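Local coordinates for protein diaminopimelate decarboxylase (PDB 1TWI) that catalyses the pyridoxal-phosphate-dependent decarboxylation of meso-diaminopimelate to L-lysine, the last step of lysine biosynthesis by the diaminopimelate pathway, at residues A[4-9]-A[37-42]; A[17-22]-A[404-409]; A[134-139]-A[180-185]. All coordinates share one frame; numbering follows the deposited sequence.

Starting from the N terminus, residues 4-9 lead into a small three-stranded antiparallel sheet, and contact 1 closes the first loop by setting the turn at their start against the first turns of helix 37-58. Before that loop ends, residues 17-22 open contact 2, which closes only at 404-409, so the two cross along the chain. They also touch in space: Glu-37 reaches Ser-407, and Thr-6 meets Asp-17. Together they tie the N-terminal sheet to helix 37-58 and to strand 402-407 of the mixed sheet. Contact 3, 134-139 with 180-185, follows contact 1 in series and nests inside contact 2. It belongs to the beta/alpha barrel, its centre about 39 Å from that of contact 1.

Contact 1: A[4-9]-A[37-42]; sequences NDTVEI and EEQIKI
Thr-6 and Gln-39 bring the two backbones closest, 6.2 Å between their CA atoms, where a type I beta turn from Asn-4 to Val-7 meets the first turns of helix 37-58. The turn leads into strand 7-10 of the small N-terminal antiparallel sheet, so the contact anchors the lead-in to that sheet on the helix that follows strand 32-36. On the turn's side, Thr-6 does most of the packing. Its methyl CG2 faces the helix and sits 3.9 Å from Glu-38 CG and equally 3.9 Å from Ile-42 CD1, wedged between side chains one turn apart. With chi1 at 69°, OG1 lies between the backbone N and the carbonyl carbon, turned to the Ser-36 hydroxyl, to which it is hydrogen-bonded. Ser-36 OG also bonds the backbone N of Gln-39, which links the beta turn to the beginning of the helix through one hydroxyl. Gln-39 is buried. A bend at chi2 (64°) brings its amide up to the turn, where it crosses the Asp-5 side chain at about a right angle, the amide and carboxylate planes 46° apart. The polar end of Asp-5 has its main partner farther along the same helix, in a salt bridge from OD2 to Arg-46. The same Asp-5 OD2 lies 3.9 Å from the branch methyl CG2 of Ile-42.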
ATOM      1  N   ASN A   4      13.405  18.451 -12.733  1.00 12.91           N
ATOM      2  CA  ASN A   4      13.703  17.298 -13.626  1.00 13.47           C
ATOM      3  C   ASN A   4      14.795  17.775 -14.558  1.00 12.77           C
ATOM      4  O   ASN A   4      14.586  18.154 -15.722  1.00 14.22           O
ATOM      5  CB  ASN A   4      12.428  16.899 -14.338  1.00 12.06           C
ATOM      6  CG  ASN A   4      11.300  16.603 -13.333  1.00 14.68           C
ATOM      7  OD1 ASN A   4      11.347  15.570 -12.587  1.00 14.13           O
ATOM      8  ND2 ASN A   4      10.314  17.490 -13.275  1.00  8.96           N
ATOM      9  N   ASP A   5      15.986  17.787 -14.004  1.00 12.03           N
ATOM     10  CA  ASP A   5      17.130  18.359 -14.716  1.00 13.74           C
ATOM     11  C   ASP A   5      17.737  17.592 -15.861  1.00 14.44           C
ATOM     12  O   ASP A   5      18.542  18.154 -16.643  1.00 13.40           O
ATOM     13  CB  ASP A   5      18.231  18.682 -13.689  1.00 13.53           C
ATOM     14  CG  ASP A   5      17.715  19.551 -12.552  1.00 17.26           C
ATOM     15  OD1 ASP A   5      17.288  20.708 -12.863  1.00 16.27           O
ATOM     16  OD2 ASP A   5      17.729  19.067 -11.376  1.00 14.28           O
ATOM     17  N   THR A   6      17.372  16.318 -15.986  1.00 12.99           N
ATOM     18  CA  THR A   6      18.007  15.518 -17.008  1.00 13.26           C
ATOM     19  C   THR A   6      17.089  14.995 -18.060  1.00 13.43           C
ATOM     20  O   THR A   6      17.491  14.095 -18.830  1.00 14.66           O
ATOM     21  CB  THR A   6      18.739  14.325 -16.363  1.00 12.84           C
ATOM     22  OG1 THR A   6      17.759  13.406 -15.836  1.00 15.90           O
ATOM     23  CG2 THR A   6      19.643  14.807 -15.211  1.00 12.61           C
ATOM     24  N   VAL A   7      15.878  15.535 -18.134  1.00 12.26           N
ATOM     25  CA  VAL A   7      14.933  15.070 -19.137  1.00 12.36           C
ATOM     26  C   VAL A   7      14.695  16.148 -20.145  1.00 14.21           C
ATOM     27  O   VAL A   7      14.960  17.313 -19.873  1.00 14.01           O
ATOM     28  CB  VAL A   7      13.564  14.651 -18.526  1.00 14.30           C
ATOM     29  CG1 VAL A   7      13.801  13.602 -17.392  1.00 10.63           C
ATOM     30  CG2 VAL A   7      12.806  15.875 -17.989  1.00 14.52           C
ATOM     31  N   GLU A   8      14.236  15.777 -21.329  1.00 14.15           N
ATOM     32  CA  GLU A   8      13.979  16.811 -22.345  1.00 17.93           C
ATOM     33  C   GLU A   8      13.047  16.267 -23.412  1.00 18.13           C
ATOM     34  O   GLU A   8      12.764  15.071 -23.468  1.00 16.62           O
ATOM     35  CB  GLU A   8      15.290  17.236 -23.027  1.00 17.61           C
ATOM     36  CG  GLU A   8      15.925  16.131 -23.836  1.00 22.50           C
ATOM     37  CD  GLU A   8      17.416  16.399 -24.190  1.00 27.53           C
ATOM     38  OE1 GLU A   8      17.716  17.381 -24.939  1.00 26.63           O
ATOM     39  OE2 GLU A   8      18.283  15.614 -23.729  1.00 28.45           O
ATOM     40  N   ILE A   9      12.584  17.164 -24.268  1.00 19.04           N
ATOM     41  CA  ILE A   9      11.750  16.763 -25.385  1.00 22.56           C
ATOM     42  C   ILE A   9      12.719  17.041 -26.529  1.00 24.58           C
ATOM     43  O   ILE A   9      13.290  18.142 -26.609  1.00 25.73           O
ATOM     44  CB  ILE A   9      10.481  17.658 -25.572  1.00 21.54           C
ATOM     45  CG1 ILE A   9       9.478  17.450 -24.433  1.00 22.43           C
ATOM     46  CG2 ILE A   9       9.799  17.326 -26.906  1.00 23.03           C
ATOM     47  CD1 ILE A   9       9.022  16.043 -24.237  1.00 24.06           C
ATOM     48  N   GLU A  37      20.405   8.189 -13.023  1.00 11.36           N
ATOM     49  CA  GLU A  37      21.568   8.195 -12.160  1.00 10.70           C
ATOM     50  C   GLU A  37      22.106   9.612 -12.035  1.00 11.42           C
ATOM     51  O   GLU A  37      22.477  10.042 -10.947  1.00 11.49           O
ATOM     52  CB  GLU A  37      22.659   7.287 -12.741  1.00 12.13           C
ATOM     53  CG  GLU A  37      23.979   7.336 -11.954  1.00 14.15           C
ATOM     54  CD  GLU A  37      24.960   6.343 -12.552  1.00 18.15           C
ATOM     55  OE1 GLU A  37      25.035   5.208 -12.063  1.00 19.12           O
ATOM     56  OE2 GLU A  37      25.621   6.665 -13.548  1.00 20.40           O
ATOM     57  N   GLU A  38      22.169  10.352 -13.142  1.00 10.76           N
ATOM     58  CA  GLU A  38      22.688  11.732 -13.048  1.00 12.54           C
ATOM     59  C   GLU A  38      21.761  12.624 -12.184  1.00 11.45           C
ATOM     60  O   GLU A  38      22.235  13.490 -11.457  1.00 12.09           O
ATOM     61  CB  GLU A  38      22.837  12.327 -14.474  1.00 14.70           C
ATOM     62  CG  GLU A  38      23.334  13.784 -14.561  1.00 19.35           C
ATOM     63  CD  GLU A  38      24.762  14.020 -14.034  1.00 23.68           C
ATOM     64  OE1 GLU A  38      25.577  13.065 -13.925  1.00 23.02           O
ATOM     65  OE2 GLU A  38      25.066  15.204 -13.744  1.00 26.89           O
ATOM     66  N   GLN A  39      20.446  12.467 -12.285  1.00 10.93           N
ATOM     67  CA  GLN A  39      19.602  13.304 -11.439  1.00 10.62           C
ATOM     68  C   GLN A  39      19.901  13.033  -9.920  1.00 11.73           C
ATOM     69  O   GLN A  39      19.861  13.960  -9.086  1.00 11.81           O
ATOM     70  CB  GLN A  39      18.103  13.024 -11.708  1.00 10.78           C
ATOM     71  CG  GLN A  39      17.199  13.954 -10.904  1.00  8.93           C
ATOM     72  CD  GLN A  39      17.399  15.411 -11.344  1.00  8.80           C
ATOM     73  OE1 GLN A  39      17.940  16.262 -10.595  1.00 13.40           O
ATOM     74  NE2 GLN A  39      17.018  15.691 -12.573  1.00  7.25           N
ATOM     75  N   ILE A  40      20.135  11.764  -9.546  1.00  9.45           N
ATOM     76  CA  ILE A  40      20.460  11.465  -8.150  1.00 10.10           C
ATOM     77  C   ILE A  40      21.784  12.149  -7.786  1.00 11.70           C
ATOM     78  O   ILE A  40      21.919  12.730  -6.678  1.00 10.59           O
ATOM     79  CB  ILE A  40      20.565   9.922  -7.876  1.00 10.93           C
ATOM     80  CG1 ILE A  40      19.190   9.268  -8.078  1.00  8.58           C
ATOM     81  CG2 ILE A  40      21.050   9.666  -6.417  1.00  9.71           C
ATOM     82  CD1 ILE A  40      19.176   7.738  -8.013  1.00  8.76           C
ATOM     83  N   LYS A  41      22.772  12.098  -8.683  1.00 10.76           N
ATOM     84  CA  LYS A  41      24.053  12.767  -8.377  1.00 13.45           C
ATOM     85  C   LYS A  41      23.835  14.258  -8.234  1.00 11.50           C
ATOM     86  O   LYS A  41      24.430  14.901  -7.345  1.00 11.81           O
ATOM     87  CB  LYS A  41      25.104  12.552  -9.487  1.00 14.97           C
ATOM     88  CG  LYS A  41      25.516  11.057  -9.686  1.00 19.29           C
ATOM     89  CD  LYS A  41      26.662  11.012 -10.745  1.00 23.91           C
ATOM     90  CE  LYS A  41      26.737   9.670 -11.388  1.00 27.63           C
ATOM     91  NZ  LYS A  41      27.052   8.621 -10.382  1.00 30.50           N
ATOM     92  N   ILE A  42      23.004  14.815  -9.092  1.00 12.66           N
ATOM     93  CA  ILE A  42      22.715  16.273  -8.967  1.00 12.25           C
ATOM     94  C   ILE A  42      22.035  16.602  -7.630  1.00 12.90           C
ATOM     95  O   ILE A  42      22.424  17.565  -6.924  1.00 10.41           O
ATOM     96  CB  ILE A  42      21.784  16.742 -10.107  1.00 11.98           C
ATOM     97  CG1 ILE A  42      22.619  16.789 -11.404  1.00 11.39           C
ATOM     98  CG2 ILE A  42      21.100  18.120  -9.707  1.00 11.16           C
ATOM     99  CD1 ILE A  42      21.802  16.887 -12.691  1.00 18.71           C
TER

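Contact 2: A[17-22]-A[404-409]; sequences DGYDAI and VLTSKK
Asp-17 and Tyr-19 each place a hydrogen bond on the end of strand 402-407, one to a side chain and one to the backbone. Thr-406 OG1 donates to Asp-17 OD2 at 2.6 Å, and OD2 receives it on its anti lone pair, the one away from the other carboxylate oxygen. The Tyr-19 hydroxyl donates to Ser-407 O at 2.7 Å, almost straight down the carbonyl bond (C=O...OH 176°), and that carbonyl oxygen lies in the plane of the ring. The apolar part falls between these bonds: Tyr-19 CD2 rests against Thr-406, 3.7 Å from CB, as the two side chains slide past each other in opposite directions. Val-411, on the return strand of the 402-407/410-415 hairpin, also packs on Tyr-19. A third group of bonds shapes the hairpin's turn. Ser-407 OG accepts from Lys-409 N at 3.1 Å, an ST turn, and is itself hydrogen-bonded to Glu-37 OE2. His-432 of the second subunit packs against Ser-407 and Lys-409, so the hairpin's turn lies at the dimer interface. Asp-17 OD2 is also hydrogen-bonded to Ser-36 OG, yet it stands only 3.2 Å from another acceptor, Thr-406 O. The two hydroxyls that grip this oxygen would offset that close approach and are consistent with a charged carboxylate here.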
ATOM      1  N   ASP A  17      17.946  11.381 -19.575  1.00 12.83           N
ATOM      2  CA  ASP A  17      19.386  11.184 -19.693  1.00 14.01           C
ATOM      3  C   ASP A  17      19.836  10.880 -21.116  1.00 14.76           C
ATOM      4  O   ASP A  17      20.828  10.160 -21.327  1.00 12.94           O
ATOM      5  CB  ASP A  17      19.872  10.066 -18.790  1.00 16.27           C
ATOM      6  CG  ASP A  17      19.911  10.490 -17.346  1.00 16.42           C
ATOM      7  OD1 ASP A  17      20.263  11.660 -17.073  1.00 15.63           O
ATOM      8  OD2 ASP A  17      19.618   9.650 -16.478  1.00 18.51           O
ATOM      9  N   GLY A  18      19.107  11.421 -22.092  1.00 13.93           N
ATOM     10  CA  GLY A  18      19.501  11.152 -23.463  1.00 17.41           C
ATOM     11  C   GLY A  18      18.908   9.867 -24.059  1.00 16.82           C
ATOM     12  O   GLY A  18      19.123   9.611 -25.261  1.00 15.11           O
ATOM     13  N   TYR A  19      18.191   9.066 -23.259  1.00 14.22           N
ATOM     14  CA  TYR A  19      17.581   7.847 -23.805  1.00 13.40           C
ATOM     15  C   TYR A  19      16.100   8.072 -24.158  1.00 15.21           C
ATOM     16  O   TYR A  19      15.328   8.606 -23.374  1.00 13.24           O
ATOM     17  CB  TYR A  19      17.721   6.714 -22.795  1.00 14.14           C
ATOM     18  CG  TYR A  19      19.170   6.419 -22.477  1.00 13.33           C
ATOM     19  CD1 TYR A  19      19.951   5.616 -23.332  1.00 16.71           C
ATOM     20  CD2 TYR A  19      19.790   6.956 -21.336  1.00 13.27           C
ATOM     21  CE1 TYR A  19      21.324   5.354 -23.042  1.00 15.94           C
ATOM     22  CE2 TYR A  19      21.147   6.703 -21.066  1.00 13.04           C
ATOM     23  CZ  TYR A  19      21.889   5.896 -21.929  1.00 15.12           C
ATOM     24  OH  TYR A  19      23.206   5.602 -21.644  1.00 16.59           O
ATOM     25  N   ASP A  20      15.710   7.668 -25.348  1.00 15.42           N
ATOM     26  CA  ASP A  20      14.314   7.814 -25.815  1.00 18.71           C
ATOM     27  C   ASP A  20      13.351   7.026 -24.871  1.00 17.72           C
ATOM     28  O   ASP A  20      13.446   5.807 -24.777  1.00 18.28           O
ATOM     29  CB  ASP A  20      14.286   7.242 -27.232  1.00 19.75           C
ATOM     30  CG  ASP A  20      12.980   7.417 -27.921  1.00 21.46           C
ATOM     31  OD1 ASP A  20      11.966   6.878 -27.446  1.00 21.48           O
ATOM     32  OD2 ASP A  20      12.987   8.080 -28.976  1.00 24.67           O
ATOM     33  N   ALA A  21      12.409   7.689 -24.206  1.00 15.25           N
ATOM     34  CA  ALA A  21      11.570   6.974 -23.245  1.00 14.27           C
ATOM     35  C   ALA A  21      10.681   5.917 -23.845  1.00 14.81           C
ATOM     36  O   ALA A  21      10.485   4.848 -23.226  1.00 10.83           O
ATOM     37  CB  ALA A  21      10.703   7.941 -22.454  1.00 12.12           C
ATOM     38  N   ILE A  22      10.119   6.229 -25.014  1.00 13.73           N
ATOM     39  CA  ILE A  22       9.257   5.256 -25.698  1.00 15.63           C
ATOM     40  C   ILE A  22      10.071   4.009 -26.051  1.00 15.75           C
ATOM     41  O   ILE A  22       9.575   2.883 -25.923  1.00 15.49           O
ATOM     42  CB  ILE A  22       8.627   5.875 -26.972  1.00 15.00           C
ATOM     43  CG1 ILE A  22       7.610   6.949 -26.550  1.00 17.87           C
ATOM     44  CG2 ILE A  22       7.829   4.791 -27.754  1.00 15.15           C
ATOM     45  CD1 ILE A  22       7.181   7.830 -27.705  1.00 18.55           C
ATOM     46  N   VAL A 404      14.717   0.360 -14.488  1.00 11.36           N
ATOM     47  CA  VAL A 404      16.013   0.478 -15.131  1.00 10.23           C
ATOM     48  C   VAL A 404      16.666   1.759 -14.602  1.00 11.70           C
ATOM     49  O   VAL A 404      15.966   2.667 -14.069  1.00 11.50           O
ATOM     50  CB  VAL A 404      15.933   0.578 -16.683  1.00 11.32           C
ATOM     51  CG1 VAL A 404      15.465  -0.753 -17.281  1.00 11.78           C
ATOM     52  CG2 VAL A 404      14.950   1.698 -17.127  1.00  7.98           C
ATOM     53  N   LEU A 405      17.998   1.803 -14.718  1.00  9.21           N
ATOM     54  CA  LEU A 405      18.814   2.941 -14.327  1.00  9.79           C
ATOM     55  C   LEU A 405      19.422   3.498 -15.628  1.00 11.12           C
ATOM     56  O   LEU A 405      20.031   2.733 -16.404  1.00 12.15           O
ATOM     57  CB  LEU A 405      19.963   2.521 -13.390  1.00  8.74           C
ATOM     58  CG  LEU A 405      20.854   3.696 -12.916  1.00  9.27           C
ATOM     59  CD1 LEU A 405      20.213   4.530 -11.800  1.00  8.72           C
ATOM     60  CD2 LEU A 405      22.172   3.139 -12.461  1.00  8.34           C
ATOM     61  N   THR A 406      19.199   4.792 -15.904  1.00 10.22           N
ATOM     62  CA  THR A 406      19.770   5.415 -17.093  1.00 11.45           C
ATOM     63  C   THR A 406      20.996   6.105 -16.552  1.00 11.36           C
ATOM     64  O   THR A 406      20.929   6.842 -15.565  1.00 11.20           O
ATOM     65  CB  THR A 406      18.818   6.456 -17.768  1.00 12.24           C
ATOM     66  OG1 THR A 406      18.333   7.363 -16.774  1.00 11.88           O
ATOM     67  CG2 THR A 406      17.665   5.758 -18.474  1.00 10.91           C
ATOM     68  N   SER A 407      22.104   5.889 -17.245  1.00 11.53           N
ATOM     69  CA  SER A 407      23.415   6.334 -16.818  1.00 13.38           C
ATOM     70  C   SER A 407      24.256   6.691 -18.049  1.00 14.59           C
ATOM     71  O   SER A 407      23.927   6.287 -19.175  1.00 13.12           O
ATOM     72  CB  SER A 407      24.057   5.150 -16.070  1.00 16.09           C
ATOM     73  OG  SER A 407      25.468   5.260 -15.943  1.00 19.79           O
ATOM     74  N   LYS A 408      25.301   7.477 -17.856  1.00 15.00           N
ATOM     75  CA  LYS A 408      26.162   7.788 -18.989  1.00 17.43           C
ATOM     76  C   LYS A 408      26.734   6.459 -19.529  1.00 18.53           C
ATOM     77  O   LYS A 408      27.040   6.328 -20.724  1.00 18.23           O
ATOM     78  CB  LYS A 408      27.311   8.699 -18.531  1.00 18.44           C
ATOM     79  CG  LYS A 408      26.888  10.129 -18.429  1.00 21.71           C
ATOM     80  CD  LYS A 408      27.918  10.951 -17.684  1.00 27.40           C
ATOM     81  CE  LYS A 408      27.602  12.451 -17.767  1.00 30.49           C
ATOM     82  NZ  LYS A 408      26.144  12.691 -17.577  1.00 33.95           N
ATOM     83  N   LYS A 409      26.849   5.460 -18.659  1.00 19.64           N
ATOM     84  CA  LYS A 409      27.396   4.155 -19.058  1.00 20.81           C
ATOM     85  C   LYS A 409      26.480   3.261 -19.888  1.00 21.06           C
ATOM     86  O   LYS A 409      26.941   2.277 -20.467  1.00 21.22           O
ATOM     87  CB  LYS A 409      27.792   3.369 -17.815  1.00 23.10           C
ATOM     88  CG  LYS A 409      28.688   4.110 -16.853  1.00 24.56           C
ATOM     89  CD  LYS A 409      30.090   3.681 -17.043  1.00 26.23           C
ATOM     90  CE  LYS A 409      30.984   4.231 -15.960  1.00 26.83           C
ATOM     91  NZ  LYS A 409      32.342   3.677 -16.275  1.00 27.39           N
TER

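Contact 3: A[134-139]-A[180-185]; sequences DSISEL and FGLDVE
Leu-182 lays its CD2 methyl over the backbone that enters helix 136-149, 3.6 Å from Ser-135 CA and 3.7 Å from Asp-134 O. Ile-136 flanks the same methyl more loosely, and its own side chain packs on helix 188-198. Alongside, Asp-134 turns its carboxylate back to the other segment: with CG anti to the backbone N (chi1 177°), OD2 accepts from Gly-181 N at 2.7 Å. The bond is nearly straight at the hydrogen, but the N-H comes from above the carboxylate plane, 53° out of it. This is the pyridoxal-binding beta/alpha barrel at the point where strand 130-133 passes into its helix, next to short strand 182-183, which pairs with strand 153-160. Ser-135 is the N-cap of helix 136-149, OG accepting from Glu-138 N at 3.1 Å, while Glu-138 OE1 takes the N-H of Asp-134 at 2.8 Å. Lys-310 of the second subunit reaches in to form a salt bridge with Asp-134 OD1 and a hydrogen bond with Gly-181 O. Asp-134 OD2 also lies 3.3 Å from Phe-180 CA, near the plane of the ring at its edge, and the Phe-180 side chain comes within about 6 Å of the bound pyridoxal phosphate.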
ATOM      1  N   ASP A 134      14.019   6.169  20.606  1.00 10.73           N
ATOM      2  CA  ASP A 134      12.693   6.728  20.495  1.00 11.82           C
ATOM      3  C   ASP A 134      11.910   6.799  21.796  1.00 11.37           C
ATOM      4  O   ASP A 134      10.955   7.564  21.898  1.00 11.14           O
ATOM      5  CB  ASP A 134      11.907   5.899  19.468  1.00 12.93           C
ATOM      6  CG  ASP A 134      10.467   6.362  19.327  1.00 15.55           C
ATOM      7  OD1 ASP A 134       9.582   5.891  20.109  1.00 14.77           O
ATOM      8  OD2 ASP A 134      10.229   7.230  18.441  1.00 14.76           O
ATOM      9  N   SER A 135      12.311   5.967  22.761  1.00 11.34           N
ATOM     10  CA  SER A 135      11.607   5.853  24.033  1.00 11.58           C
ATOM     11  C   SER A 135      12.545   5.364  25.128  1.00 11.45           C
ATOM     12  O   SER A 135      13.649   4.820  24.850  1.00 10.83           O
ATOM     13  CB  SER A 135      10.439   4.847  23.889  1.00 10.28           C
ATOM     14  OG  SER A 135      10.943   3.554  23.612  1.00 12.25           O
ATOM     15  N   ILE A 136      12.114   5.534  26.376  1.00 10.04           N
ATOM     16  CA  ILE A 136      12.944   5.052  27.445  1.00 11.16           C
ATOM     17  C   ILE A 136      13.001   3.510  27.383  1.00 10.50           C
ATOM     18  O   ILE A 136      14.041   2.912  27.643  1.00 11.04           O
ATOM     19  CB  ILE A 136      12.421   5.581  28.797  1.00  9.90           C
ATOM     20  CG1 ILE A 136      12.767   7.107  28.837  1.00 11.81           C
ATOM     21  CG2 ILE A 136      13.104   4.804  29.936  1.00 11.25           C
ATOM     22  CD1 ILE A 136      12.030   7.951  29.945  1.00 12.72           C
ATOM     23  N   SER A 137      11.891   2.896  26.979  1.00 11.63           N
ATOM     24  CA  SER A 137      11.813   1.434  26.865  1.00 11.59           C
ATOM     25  C   SER A 137      12.923   0.966  25.919  1.00 12.45           C
ATOM     26  O   SER A 137      13.653  -0.008  26.205  1.00 11.21           O
ATOM     27  CB  SER A 137      10.461   1.047  26.272  1.00 12.44           C
ATOM     28  OG  SER A 137      10.338  -0.374  26.182  1.00 14.04           O
ATOM     29  N   GLU A 138      13.042   1.644  24.768  1.00 11.84           N
ATOM     30  CA  GLU A 138      14.106   1.278  23.811  1.00 11.95           C
ATOM     31  C   GLU A 138      15.501   1.476  24.448  1.00 11.45           C
ATOM     32  O   GLU A 138      16.392   0.625  24.327  1.00 12.11           O
ATOM     33  CB  GLU A 138      14.002   2.116  22.508  1.00 14.16           C
ATOM     34  CG  GLU A 138      15.193   1.852  21.528  1.00 14.06           C
ATOM     35  CD  GLU A 138      15.200   2.817  20.359  1.00 13.90           C
ATOM     36  OE1 GLU A 138      14.113   3.386  20.065  1.00 12.64           O
ATOM     37  OE2 GLU A 138      16.283   2.981  19.740  1.00 12.86           O
ATOM     38  N   LEU A 139      15.711   2.608  25.127  1.00 11.28           N
ATOM     39  CA  LEU A 139      17.019   2.848  25.767  1.00 11.79           C
ATOM     40  C   LEU A 139      17.364   1.660  26.702  1.00 11.12           C
ATOM     41  O   LEU A 139      18.491   1.135  26.651  1.00 11.13           O
ATOM     42  CB  LEU A 139      17.024   4.164  26.612  1.00 12.30           C
ATOM     43  CG  LEU A 139      18.333   4.402  27.420  1.00 12.05           C
ATOM     44  CD1 LEU A 139      19.507   4.684  26.477  1.00 13.45           C
ATOM     45  CD2 LEU A 139      18.163   5.581  28.406  1.00 10.52           C
ATOM     46  N   PHE A 180       6.102   8.989  17.760  1.00 11.03           N
ATOM     47  CA  PHE A 180       7.584   9.067  17.879  1.00 11.81           C
ATOM     48  C   PHE A 180       8.178   9.993  18.900  1.00 11.86           C
ATOM     49  O   PHE A 180       7.532  10.961  19.329  1.00 12.33           O
ATOM     50  CB  PHE A 180       8.231   9.529  16.548  1.00 11.85           C
ATOM     51  CG  PHE A 180       7.621   8.893  15.328  1.00 12.67           C
ATOM     52  CD1 PHE A 180       8.021   7.630  14.923  1.00 11.81           C
ATOM     53  CD2 PHE A 180       6.648   9.575  14.596  1.00 12.50           C
ATOM     54  CE1 PHE A 180       7.466   7.051  13.774  1.00 14.42           C
ATOM     55  CE2 PHE A 180       6.069   8.997  13.432  1.00 16.06           C
ATOM     56  CZ  PHE A 180       6.493   7.730  13.025  1.00 14.00           C
ATOM     57  N   GLY A 181       9.433   9.701  19.234  1.00  9.62           N
ATOM     58  CA  GLY A 181      10.198  10.608  20.057  1.00 11.08           C
ATOM     59  C   GLY A 181       9.932  10.779  21.546  1.00 11.48           C
ATOM     60  O   GLY A 181       8.910  10.319  22.095  1.00 12.57           O
ATOM     61  N   LEU A 182      10.866  11.524  22.134  1.00 10.55           N
ATOM     62  CA  LEU A 182      10.926  11.825  23.572  1.00 11.75           C
ATOM     63  C   LEU A 182      10.544  13.265  23.762  1.00 11.45           C
ATOM     64  O   LEU A 182      11.244  14.169  23.268  1.00 11.77           O
ATOM     65  CB  LEU A 182      12.358  11.612  24.068  1.00  9.30           C
ATOM     66  CG  LEU A 182      12.846  10.172  23.847  1.00 10.08           C
ATOM     67  CD1 LEU A 182      14.381  10.108  23.948  1.00 10.22           C
ATOM     68  CD2 LEU A 182      12.269   9.251  24.923  1.00 10.81           C
ATOM     69  N   ASP A 183       9.396  13.470  24.416  1.00 11.08           N
ATOM     70  CA  ASP A 183       8.892  14.823  24.614  1.00 11.75           C
ATOM     71  C   ASP A 183       9.909  15.659  25.419  1.00 12.90           C
ATOM     72  O   ASP A 183      10.397  15.223  26.486  1.00 12.52           O
ATOM     73  CB  ASP A 183       7.558  14.789  25.341  1.00 11.89           C
ATOM     74  CG  ASP A 183       6.880  16.148  25.342  1.00 15.53           C
ATOM     75  OD1 ASP A 183       6.860  16.806  26.396  1.00 16.95           O
ATOM     76  OD2 ASP A 183       6.404  16.577  24.272  1.00 15.92           O
ATOM     77  N   VAL A 184      10.269  16.824  24.895  1.00 10.44           N
ATOM     78  CA  VAL A 184      11.197  17.682  25.613  1.00 12.66           C
ATOM     79  C   VAL A 184      10.482  18.476  26.737  1.00 13.53           C
ATOM     80  O   VAL A 184      10.950  18.517  27.883  1.00 14.33           O
ATOM     81  CB  VAL A 184      11.852  18.725  24.682  1.00 12.88           C
ATOM     82  CG1 VAL A 184      12.575  19.854  25.545  1.00 13.00           C
ATOM     83  CG2 VAL A 184      12.914  18.042  23.758  1.00 11.82           C
ATOM     84  N   GLU A 185       9.361  19.096  26.407  1.00 13.61           N
ATOM     85  CA  GLU A 185       8.719  19.991  27.376  1.00 15.80           C
ATOM     86  C   GLU A 185       8.344  19.400  28.701  1.00 15.51           C
ATOM     87  O   GLU A 185       8.587  20.035  29.753  1.00 15.28           O
ATOM     88  CB  GLU A 185       7.486  20.686  26.766  1.00 17.10           C
ATOM     89  CG  GLU A 185       7.448  22.133  27.213  1.00 23.14           C
ATOM     90  CD  GLU A 185       6.079  22.830  27.033  1.00 27.29           C
ATOM     91  OE1 GLU A 185       5.950  23.976  27.575  1.00 30.23           O
ATOM     92  OE2 GLU A 185       5.182  22.241  26.372  1.00 26.38           O
TER